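Local coordinates for nucleoside-diphosphate-sugar epimerase (Pseudomonas aeruginosa, PDB 2X4G), which probably binds NAD or NADP in a Rossmann-type fold, as nucleotide-sugar epimerases and dehydratases do, though its own substrate is not established, at residues P108-C113 against N172-V177; A161-A166 against G236-L241; R196-I201 against D332-N337; V216-E221 against D324-R329. One frame throughout, in Å; residues are numbered along the deposited sequence.

Overall arrangement
Contacts 1 and 2 lie on one side of the chain's centre, contacts 3 and 4 on the other; within each pair the centres are about 13 Å apart, while contacts 1 and 3 are separated by about 37 Å between centres. The mixed sheet ties three of them together: contact 1 reaches strand 176-185, contact 2 strand 238-247 and contact 4 strand 213-218, and contacts 1 and 2 meet directly where Val176 O probably accepts a hydrogen bond from Gly236 N. Contacts 3 and 4 share helix 323-336. Along the chain, contact 1 crosses contact 2 and closes before contacts 3 and 4 open. The C-terminal helix is thus brought back onto the far part of the Rossmann-like body.

Contact 1 of 4, residues P108-C113 against N172-V177; sequences PFYAAC and NGLPVV
Tyr110 meets Leu174 and Val176 without a polar bond between them; the shortest polar bond here, 2.7 Å from Ala112 N to Pro108 O, belongs to the helix that carries the tyrosine. With chi1 at -70°, the Tyr110 ring swings beside its own backbone N and leans across toward the chain that leads into strand 176-185. Leu174 offers its CD2 methyl obliquely, 4.0 Å from Tyr110 CD1. The same methyl lies 3.9 Å from Tyr110 O, so it sits in the corner between ring and backbone. Farther out along the ring, Val176 CG2 comes within 3.9 Å of Tyr110 CE1, its side chain at about a right angle to that of the tyrosine. Phe109 CD2 stands over one face of the Tyr110 ring, offset toward the rim.

The other segment is shaped by turns. Gly173, with positive phi, is the C-prime residue of the Schellman motif that ends helix 154-171, Leu174 N returning to Gln169 O. Pro175 then centres an inverse gamma turn, marked by a weak bond of 2.9 Å from Val176 N to Leu174 O, and the strand begins. Tyr110 also touches Gln165, Ala166 and Gln169 of helix 154-171 and Tyr123 of strand 121-124. This is where helix 98-116 lies against the helix and the following strand of a beta-alpha-beta crossover in the Rossmann-like sheet. Apart from the Tyr110 carbonyl oxygen beside Leu174 CD2, methyls and ring carbons do the touching, so van der Waals contact holds the two segments and no directional bond crosses between them.

Contact 2 of 4, residues A161-A166 against G236-L241; sequences ALDEQA and GERYLL
Asp163 and Arg238 meet chiefly through carboxylate and guanidinium, and this is the close part of the contact: a salt bridge puts Arg238 NH1 2.6 Å from Asp163 OD1, though the place of OD1 is somewhat doubtful because it crowds another atom of the model. The N-H...O angle of 130° suggests a bent bond, with the same doubt attached. Asp163 carries its carboxylate anti to the backbone N (chi1 -164°), out from the helix toward the strand. The arginine chain bends at chi3 and brings the edge of its guanidinium to the acid, with the two planes 49° apart. Asp163 OD2 lies 3.5 Å from Arg238 CD, alongside the arginine chain.

Away from this pair the segments stand well apart, with even the CA atoms of Asp163 and Arg238 9.2 Å from each other. On the more open side of the helix, Glu164 points away from the strand and pairs with Arg167. That arginine also takes Asp163 OD1, which therefore has two arginines as partners. Arg238 has further partners too: NH2 bonds to Glu141 O, and Phe144 makes a cation-pi contact. Ala166, one turn on, packs on Val176 and Ile178 of the neighbouring strand. Helix 154-171 thus lies on strand 176-185 and reaches past it to strand 238-247, a helix-over-sheet layer of the Rossmann-like fold of the epimerase/dehydratase family.

Contact 3 of 4, residues R196-I201 against D332-N337; sequences RVITAI and DWFRDN
The ring of Phe334 takes a methyl over one face and another at its edge. Thr199 CG2 stands over the face in a CH-pi contact, 3.9 Å from the ring centroid and 15° off the normal, offset toward the CG-CD2 bond. At the edge, near the ring plane, Ile198 CG2 lies 3.7 Å from Phe334 CD2. Ile198 CB follows at 4.0 Å from Phe334 CE2, and CD1 of the same isoleucine at 4.1 Å from that carbon, so the branched chain runs along the outer rim. The Tyr339 ring also meets Phe334, its plane at about 60°, and Pro192 adds a further apolar partner.

This is a helix-helix contact, joining the helix after strand 176-185 to the C-terminal helix: helix 196-202 offers two consecutive residues, Ile198 and Thr199, to the single Phe334 of helix 323-336. Thr199 and Phe334 mark the closest backbone approach, their CA atoms 7.7 Å apart. Helix 248-259 touches both partners, Ile255 meeting Ile198 and Leu327, and Leu259 meeting Arg335.

The threonine is turned so that its two branches divide the work: with chi1 at 65°, the hydroxyl lies between backbone N and carbonyl carbon, and CG2 is left to face the ring. OG1 makes a weak bond of 3.4 Å back to Arg196 O, within its own helix. Arg196 itself packs on Arg280 of the second subunit.

Contact 4 of 4, residues V216-E221 against D324-R329; sequences VIDAAE and DDTLLR
The carboxylate of Asp218 and the guanidinium of Arg329 are turned steeply against each other, their planes 73° apart, yet share a salt bridge, 2.7 Å from Arg329 NH1 to Asp218 OD1. The arginine comes in at the syn lone pair, on the side of the other oxygen, with the N-H...O angle at 148°; OD1 is tilted somewhat out of the guanidinium plane. Thr326 approaches the same oxygen from its anti side, slightly out of the carboxylate plane, and its OG1 donates a bond of 2.5 Å to Asp218 OD1. The threonine side chain crosses that of Asp218 obliquely, and Thr326 CG2 lies 3.4 Å from Asp218 OD1. To bring NH1 to the acid, the Arg329 chain bends at chi3, and one face of its guanidinium lies over Asp325 O and Thr326 CA of its own helix.

Asp218 is placed for this by a chi1 of 174°, the carboxylate anti to the backbone N. Its second oxygen serves the next helix: Glu221 N gives a 3.2 Å capping bond to Asp218 OD2 on the anti lone pair, making Asp218 the N-cap where strand 213-218 passes into helix 219-232. Glu221 OE2 in turn bonds to Ser319 OG and to the backbone N of Thr320 and Thr321, on the loop leading to helix 323-336. With an arginine and a helix start beside it, the buried carboxylate is probably ionised, and it links the start of helix 219-232 to helix 323-336.

Contact 1 of 4, residues P108-C113 against N172-V177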
# COMPACT_ATOMS: atom_id res chain seq x y z
N PRO A 108 28.07 -8.62 -4.36
CA PRO A 108 29.03 -8.94 -5.41
C PRO A 108 29.99 -7.79 -5.71
O PRO A 108 31.15 -8.03 -6.06
CB PRO A 108 28.13 -9.22 -6.63
CG PRO A 108 26.82 -9.57 -6.07
CD PRO A 108 26.69 -8.72 -4.84
N PHE A 109 29.51 -6.56 -5.58
CA PHE A 109 30.32 -5.39 -5.87
C PHE A 109 31.53 -5.37 -4.96
O PHE A 109 32.65 -5.18 -5.41
CB PHE A 109 29.48 -4.12 -5.71
CG PHE A 109 30.30 -2.87 -5.63
CD1 PHE A 109 30.82 -2.29 -6.77
CD2 PHE A 109 30.55 -2.27 -4.40
CE1 PHE A 109 31.58 -1.16 -6.71
CE2 PHE A 109 31.30 -1.14 -4.33
CZ PHE A 109 31.82 -0.58 -5.48
N TYR A 110 31.28 -5.58 -3.67
CA TYR A 110 32.35 -5.63 -2.69
C TYR A 110 33.29 -6.80 -2.99
O TYR A 110 34.52 -6.66 -2.95
CB TYR A 110 31.77 -5.77 -1.29
CG TYR A 110 31.07 -4.54 -0.78
CD1 TYR A 110 31.73 -3.33 -0.68
CD2 TYR A 110 29.74 -4.58 -0.40
CE1 TYR A 110 31.09 -2.19 -0.21
CE2 TYR A 110 29.10 -3.44 0.07
CZ TYR A 110 29.78 -2.26 0.17
OH TYR A 110 29.14 -1.14 0.64
N ALA A 111 32.69 -7.94 -3.29
CA ALA A 111 33.46 -9.08 -3.79
C ALA A 111 34.42 -8.62 -4.89
O ALA A 111 35.62 -8.83 -4.77
CB ALA A 111 32.53 -10.18 -4.30
N ALA A 112 33.89 -7.99 -5.95
CA ALA A 112 34.72 -7.61 -7.11
C ALA A 112 35.78 -6.57 -6.79
O ALA A 112 36.83 -6.57 -7.41
CB ALA A 112 33.86 -7.14 -8.25
N CYS A 113 35.50 -5.69 -5.82
CA CYS A 113 36.45 -4.67 -5.40
C CYS A 113 37.68 -5.30 -4.76
O CYS A 113 38.79 -4.80 -4.93
CB CYS A 113 35.83 -3.70 -4.38
SG CYS A 113 34.70 -2.44 -5.05
N ASN A 172 36.82 -5.45 7.79
CA ASN A 172 37.49 -6.62 7.21
C ASN A 172 38.61 -6.29 6.21
O ASN A 172 39.02 -7.16 5.44
CB ASN A 172 36.47 -7.54 6.54
CG ASN A 172 35.52 -8.21 7.55
OD1 ASN A 172 35.66 -8.09 8.77
ND2 ASN A 172 34.54 -8.93 7.02
N GLY A 173 39.09 -5.04 6.23
CA GLY A 173 40.27 -4.65 5.45
C GLY A 173 39.99 -4.11 4.06
O GLY A 173 40.90 -3.99 3.24
N LEU A 174 38.74 -3.78 3.78
CA LEU A 174 38.40 -3.22 2.47
C LEU A 174 38.44 -1.69 2.63
O LEU A 174 38.08 -1.19 3.68
CB LEU A 174 37.03 -3.74 2.00
CG LEU A 174 36.85 -3.92 0.49
CD1 LEU A 174 37.94 -4.83 -0.11
CD2 LEU A 174 35.46 -4.44 0.15
N PRO A 175 38.89 -0.95 1.60
CA PRO A 175 39.02 0.50 1.79
C PRO A 175 37.73 1.28 1.54
O PRO A 175 37.65 2.07 0.61
CB PRO A 175 40.11 0.89 0.78
CG PRO A 175 40.04 -0.13 -0.28
CD PRO A 175 39.46 -1.39 0.32
N VAL A 176 36.73 1.07 2.39
CA VAL A 176 35.39 1.63 2.16
C VAL A 176 35.21 2.87 2.99
O VAL A 176 35.43 2.84 4.19
CB VAL A 176 34.26 0.66 2.52
CG1 VAL A 176 32.95 1.41 2.66
CG2 VAL A 176 34.14 -0.43 1.50
N VAL A 177 34.80 3.96 2.34
CA VAL A 177 34.39 5.17 3.01
C VAL A 177 32.88 5.31 2.77
O VAL A 177 32.38 4.91 1.71
CB VAL A 177 35.15 6.40 2.46
CG1 VAL A 177 34.64 7.70 3.11
CG2 VAL A 177 36.68 6.24 2.65

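Contact 2 of 4, residues A161-A166 against G236-L241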
# COMPACT_ATOMS: atom_id res chain seq x y z
N ALA A 161 20.93 -1.82 7.24
CA ALA A 161 21.72 -2.98 6.81
C ALA A 161 22.87 -2.59 5.87
O ALA A 161 24.02 -2.94 6.10
CB ALA A 161 20.83 -4.01 6.15
N LEU A 162 22.54 -1.86 4.81
CA LEU A 162 23.54 -1.41 3.84
C LEU A 162 24.64 -0.60 4.53
O LEU A 162 25.82 -0.69 4.16
CB LEU A 162 22.86 -0.59 2.75
CG LEU A 162 21.89 -1.36 1.82
CD1 LEU A 162 20.93 -0.44 1.01
CD2 LEU A 162 22.69 -2.29 0.88
N ASP A 163 24.25 0.18 5.53
CA ASP A 163 25.24 0.90 6.33
C ASP A 163 26.15 -0.06 7.12
O ASP A 163 27.37 0.05 7.06
CB ASP A 163 24.55 1.88 7.28
CG ASP A 163 25.52 2.90 7.85
OD1 ASP A 163 26.01 2.71 8.99
OD2 ASP A 163 25.79 3.90 7.14
N GLU A 164 25.54 -0.99 7.86
CA GLU A 164 26.29 -2.04 8.56
C GLU A 164 27.20 -2.83 7.66
O GLU A 164 28.31 -3.16 8.05
CB GLU A 164 25.34 -3.02 9.24
CG GLU A 164 25.04 -2.67 10.70
CD GLU A 164 26.21 -2.91 11.65
OE1 GLU A 164 26.17 -2.34 12.77
OE2 GLU A 164 27.16 -3.65 11.29
N GLN A 165 26.71 -3.17 6.47
CA GLN A 165 27.46 -3.94 5.49
C GLN A 165 28.73 -3.22 5.07
O GLN A 165 29.81 -3.83 5.03
CB GLN A 165 26.61 -4.19 4.25
CG GLN A 165 27.27 -5.06 3.18
CD GLN A 165 26.42 -5.19 1.93
OE1 GLN A 165 25.81 -4.21 1.48
NE2 GLN A 165 26.38 -6.40 1.35
N ALA A 166 28.61 -1.94 4.75
CA ALA A 166 29.76 -1.14 4.34
C ALA A 166 30.82 -1.06 5.45
O ALA A 166 32.01 -1.32 5.22
CB ALA A 166 29.33 0.26 3.88
N GLY A 236 36.42 3.56 6.62
CA GLY A 236 35.48 3.08 7.62
C GLY A 236 34.64 4.14 8.31
O GLY A 236 33.83 3.81 9.17
N GLU A 237 34.83 5.41 7.93
CA GLU A 237 34.06 6.50 8.52
C GLU A 237 32.88 6.94 7.66
O GLU A 237 32.88 6.78 6.43
CB GLU A 237 34.98 7.70 8.75
CG GLU A 237 36.14 7.45 9.73
CD GLU A 237 35.65 7.04 11.10
OE1 GLU A 237 36.17 6.04 11.65
OE2 GLU A 237 34.72 7.71 11.62
N ARG A 238 31.86 7.51 8.30
CA ARG A 238 30.74 8.14 7.60
C ARG A 238 30.99 9.64 7.47
O ARG A 238 31.67 10.23 8.32
CB ARG A 238 29.42 7.93 8.35
CG ARG A 238 29.23 6.50 8.83
CD ARG A 238 27.79 6.10 9.04
NE ARG A 238 27.31 6.46 10.37
CZ ARG A 238 26.34 5.82 11.04
NH1 ARG A 238 25.72 4.75 10.53
NH2 ARG A 238 26.01 6.25 12.24
N TYR A 239 30.47 10.25 6.42
CA TYR A 239 30.52 11.70 6.28
C TYR A 239 29.20 12.21 5.75
O TYR A 239 28.82 11.94 4.62
CB TYR A 239 31.65 12.12 5.36
CG TYR A 239 33.00 11.80 5.91
CD1 TYR A 239 33.62 10.60 5.62
CD2 TYR A 239 33.65 12.69 6.75
CE1 TYR A 239 34.88 10.30 6.14
CE2 TYR A 239 34.89 12.40 7.28
CZ TYR A 239 35.50 11.21 6.96
OH TYR A 239 36.73 10.93 7.50
N LEU A 240 28.50 12.94 6.62
CA LEU A 240 27.27 13.63 6.25
C LEU A 240 27.57 14.85 5.35
O LEU A 240 28.39 15.73 5.68
CB LEU A 240 26.53 14.04 7.51
CG LEU A 240 25.85 12.94 8.31
CD1 LEU A 240 25.47 13.46 9.69
CD2 LEU A 240 24.60 12.44 7.53
N LEU A 241 26.92 14.87 4.19
CA LEU A 241 27.11 15.89 3.18
C LEU A 241 25.80 16.66 3.17
O LEU A 241 24.82 16.18 2.66
CB LEU A 241 27.44 15.24 1.83
CG LEU A 241 28.66 14.29 1.82
CD1 LEU A 241 28.84 13.60 0.48
CD2 LEU A 241 29.96 15.03 2.20

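Contact 3 of 4, residues R196-I201 against D332-N337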
# COMPACT_ATOMS: atom_id res chain seq x y z
N ARG A 196 10.40 14.81 -6.95
CA ARG A 196 8.94 14.68 -7.15
C ARG A 196 8.18 15.70 -6.30
O ARG A 196 7.04 16.02 -6.60
CB ARG A 196 8.42 13.24 -6.90
CG ARG A 196 8.22 12.43 -8.22
CD ARG A 196 7.77 10.93 -8.06
NE ARG A 196 8.90 10.02 -7.82
CZ ARG A 196 8.81 8.70 -7.58
NH1 ARG A 196 7.62 8.09 -7.55
NH2 ARG A 196 9.91 7.98 -7.36
N VAL A 197 8.83 16.22 -5.24
CA VAL A 197 8.23 17.27 -4.42
C VAL A 197 7.94 18.46 -5.29
O VAL A 197 6.88 19.05 -5.21
CB VAL A 197 9.14 17.84 -3.31
CG1 VAL A 197 8.27 18.45 -2.21
CG2 VAL A 197 10.03 16.81 -2.73
N ILE A 198 8.93 18.79 -6.12
CA ILE A 198 8.87 19.98 -6.95
C ILE A 198 7.81 19.81 -7.99
O ILE A 198 6.99 20.69 -8.17
CB ILE A 198 10.22 20.29 -7.61
CG1 ILE A 198 11.20 20.81 -6.55
CG2 ILE A 198 10.04 21.28 -8.72
CD1 ILE A 198 12.65 20.64 -6.94
N THR A 199 7.79 18.67 -8.65
CA THR A 199 6.78 18.44 -9.69
C THR A 199 5.38 18.20 -9.11
O THR A 199 4.40 18.64 -9.70
CB THR A 199 7.19 17.33 -10.68
OG1 THR A 199 7.26 16.07 -10.01
CG2 THR A 199 8.55 17.65 -11.30
N ALA A 200 5.27 17.53 -7.97
CA ALA A 200 3.96 17.31 -7.36
C ALA A 200 3.32 18.66 -7.07
O ALA A 200 2.19 18.95 -7.52
CB ALA A 200 4.07 16.49 -6.10
N ILE A 201 4.05 19.51 -6.36
CA ILE A 201 3.59 20.86 -6.08
C ILE A 201 3.21 21.59 -7.38
O ILE A 201 2.08 22.00 -7.55
CB ILE A 201 4.65 21.64 -5.30
CG1 ILE A 201 4.74 21.11 -3.87
CG2 ILE A 201 4.31 23.12 -5.27
CD1 ILE A 201 5.81 21.74 -3.05
N ASP A 332 13.84 24.72 -13.46
CA ASP A 332 14.09 24.97 -14.88
C ASP A 332 14.36 23.70 -15.69
O ASP A 332 13.87 23.55 -16.82
CB ASP A 332 15.26 25.94 -15.07
CG ASP A 332 14.90 27.36 -14.69
OD1 ASP A 332 13.69 27.70 -14.63
OD2 ASP A 332 15.84 28.15 -14.45
N TRP A 333 15.15 22.80 -15.12
CA TRP A 333 15.40 21.53 -15.75
C TRP A 333 14.07 20.80 -15.98
O TRP A 333 13.80 20.32 -17.09
CB TRP A 333 16.38 20.69 -14.92
CG TRP A 333 16.89 19.58 -15.72
CD1 TRP A 333 17.94 19.60 -16.59
CD2 TRP A 333 16.37 18.27 -15.76
NE1 TRP A 333 18.11 18.35 -17.17
CE2 TRP A 333 17.15 17.52 -16.68
CE3 TRP A 333 15.31 17.64 -15.11
CZ2 TRP A 333 16.90 16.17 -16.97
CZ3 TRP A 333 15.05 16.29 -15.41
CH2 TRP A 333 15.85 15.58 -16.33
N PHE A 334 13.21 20.75 -14.96
CA PHE A 334 11.95 20.03 -15.10
C PHE A 334 11.09 20.64 -16.19
O PHE A 334 10.44 19.93 -16.94
CB PHE A 334 11.18 20.01 -13.78
CG PHE A 334 11.77 19.10 -12.74
CD1 PHE A 334 12.25 17.83 -13.09
CD2 PHE A 334 11.84 19.49 -11.43
CE1 PHE A 334 12.79 17.00 -12.16
CE2 PHE A 334 12.39 18.64 -10.48
CZ PHE A 334 12.87 17.39 -10.85
N ARG A 335 11.09 21.96 -16.26
CA ARG A 335 10.30 22.68 -17.22
C ARG A 335 10.78 22.45 -18.66
O ARG A 335 9.97 22.17 -19.54
CB ARG A 335 10.28 24.17 -16.88
CG ARG A 335 9.15 24.94 -17.56
CD ARG A 335 9.13 26.41 -17.16
NE ARG A 335 8.38 26.65 -15.92
CZ ARG A 335 8.85 27.29 -14.84
NH1 ARG A 335 10.09 27.77 -14.81
NH2 ARG A 335 8.06 27.46 -13.79
N ASP A 336 12.09 22.54 -18.91
CA ASP A 336 12.61 22.37 -20.28
C ASP A 336 12.31 20.98 -20.82
O ASP A 336 12.18 20.78 -22.04
CB ASP A 336 14.12 22.61 -20.34
CG ASP A 336 14.49 24.02 -19.94
OD1 ASP A 336 15.52 24.22 -19.26
OD2 ASP A 336 13.71 24.95 -20.29
N ASN A 337 12.23 20.01 -19.91
CA ASN A 337 11.95 18.64 -20.28
C ASN A 337 10.49 18.25 -20.10
O ASN A 337 10.14 17.10 -20.24
CB ASN A 337 12.90 17.72 -19.54
CG ASN A 337 14.36 18.02 -19.87
OD1 ASN A 337 15.09 18.57 -19.05
ND2 ASN A 337 14.76 17.70 -21.09

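Contact 4 of 4, residues V216-E221 against D324-R329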
# COMPACT_ATOMS: atom_id res chain seq x y z
N VAL A 216 18.26 19.28 3.16
CA VAL A 216 18.25 19.30 1.71
C VAL A 216 19.62 19.74 1.21
O VAL A 216 20.24 20.61 1.83
CB VAL A 216 17.17 20.28 1.23
CG1 VAL A 216 17.37 20.67 -0.23
CG2 VAL A 216 15.82 19.65 1.42
N ILE A 217 20.10 19.15 0.12
CA ILE A 217 21.41 19.48 -0.44
C ILE A 217 21.36 19.59 -1.95
O ILE A 217 20.64 18.85 -2.63
CB ILE A 217 22.54 18.47 -0.04
CG1 ILE A 217 23.92 19.07 -0.40
CG2 ILE A 217 22.32 17.12 -0.69
CD1 ILE A 217 25.04 18.12 -0.43
N ASP A 218 22.12 20.55 -2.46
CA ASP A 218 22.18 20.85 -3.87
C ASP A 218 22.90 19.68 -4.58
O ASP A 218 23.89 19.15 -4.08
CB ASP A 218 22.88 22.21 -4.02
CG ASP A 218 23.15 22.61 -5.47
OD1 ASP A 218 22.32 23.36 -6.02
OD2 ASP A 218 24.21 22.23 -6.04
N ALA A 219 22.37 19.25 -5.71
CA ALA A 219 22.89 18.08 -6.38
C ALA A 219 24.34 18.29 -6.79
O ALA A 219 25.19 17.42 -6.56
CB ALA A 219 22.04 17.74 -7.58
N ALA A 220 24.62 19.43 -7.42
CA ALA A 220 25.97 19.70 -7.94
C ALA A 220 26.98 19.58 -6.82
O ALA A 220 28.01 18.96 -6.99
CB ALA A 220 26.05 21.10 -8.61
N GLU A 221 26.65 20.14 -5.66
CA GLU A 221 27.55 20.09 -4.52
C GLU A 221 27.69 18.68 -3.98
O GLU A 221 28.81 18.25 -3.71
CB GLU A 221 27.10 21.03 -3.37
CG GLU A 221 26.67 22.38 -3.84
CD GLU A 221 27.24 23.53 -3.04
OE1 GLU A 221 28.40 23.90 -3.31
OE2 GLU A 221 26.52 24.08 -2.19
N ASP A 324 17.48 28.80 -2.94
CA ASP A 324 16.59 29.25 -4.01
C ASP A 324 17.21 28.94 -5.35
O ASP A 324 16.50 28.58 -6.30
CB ASP A 324 16.34 30.76 -3.94
CG ASP A 324 15.24 31.14 -2.96
OD1 ASP A 324 14.96 32.37 -2.90
OD2 ASP A 324 14.67 30.25 -2.28
N ASP A 325 18.53 29.11 -5.44
CA ASP A 325 19.25 28.86 -6.69
C ASP A 325 19.14 27.38 -7.05
O ASP A 325 19.02 27.03 -8.21
CB ASP A 325 20.72 29.30 -6.58
CG ASP A 325 20.86 30.79 -6.30
OD1 ASP A 325 20.79 31.60 -7.23
OD2 ASP A 325 21.05 31.16 -5.12
N THR A 326 19.16 26.52 -6.04
CA THR A 326 19.03 25.08 -6.25
C THR A 326 17.63 24.75 -6.69
O THR A 326 17.44 24.11 -7.71
CB THR A 326 19.30 24.31 -4.97
OG1 THR A 326 20.64 24.55 -4.57
CG2 THR A 326 19.07 22.85 -5.17
N LEU A 327 16.65 25.21 -5.92
CA LEU A 327 15.27 24.99 -6.29
C LEU A 327 14.92 25.58 -7.64
O LEU A 327 14.09 25.01 -8.32
CB LEU A 327 14.29 25.56 -5.25
CG LEU A 327 14.45 25.10 -3.82
CD1 LEU A 327 13.39 25.79 -2.98
CD2 LEU A 327 14.38 23.59 -3.74
N LEU A 328 15.50 26.71 -8.04
CA LEU A 328 15.24 27.27 -9.38
C LEU A 328 15.88 26.45 -10.51
O LEU A 328 15.34 26.40 -11.61
CB LEU A 328 15.68 28.73 -9.49
CG LEU A 328 14.58 29.72 -9.08
CD1 LEU A 328 15.12 31.12 -8.86
CD2 LEU A 328 13.48 29.73 -10.13
N ARG A 329 17.01 25.82 -10.24
CA ARG A 329 17.75 25.16 -11.30
C ARG A 329 17.05 23.85 -11.60
O ARG A 329 16.93 23.44 -12.75
CB ARG A 329 19.18 24.91 -10.84
CG ARG A 329 20.20 24.84 -11.95
CD ARG A 329 21.55 24.42 -11.41
NE ARG A 329 22.01 25.39 -10.40
CZ ARG A 329 22.41 25.10 -9.16
NH1 ARG A 329 22.47 23.85 -8.69
NH2 ARG A 329 22.77 26.10 -8.37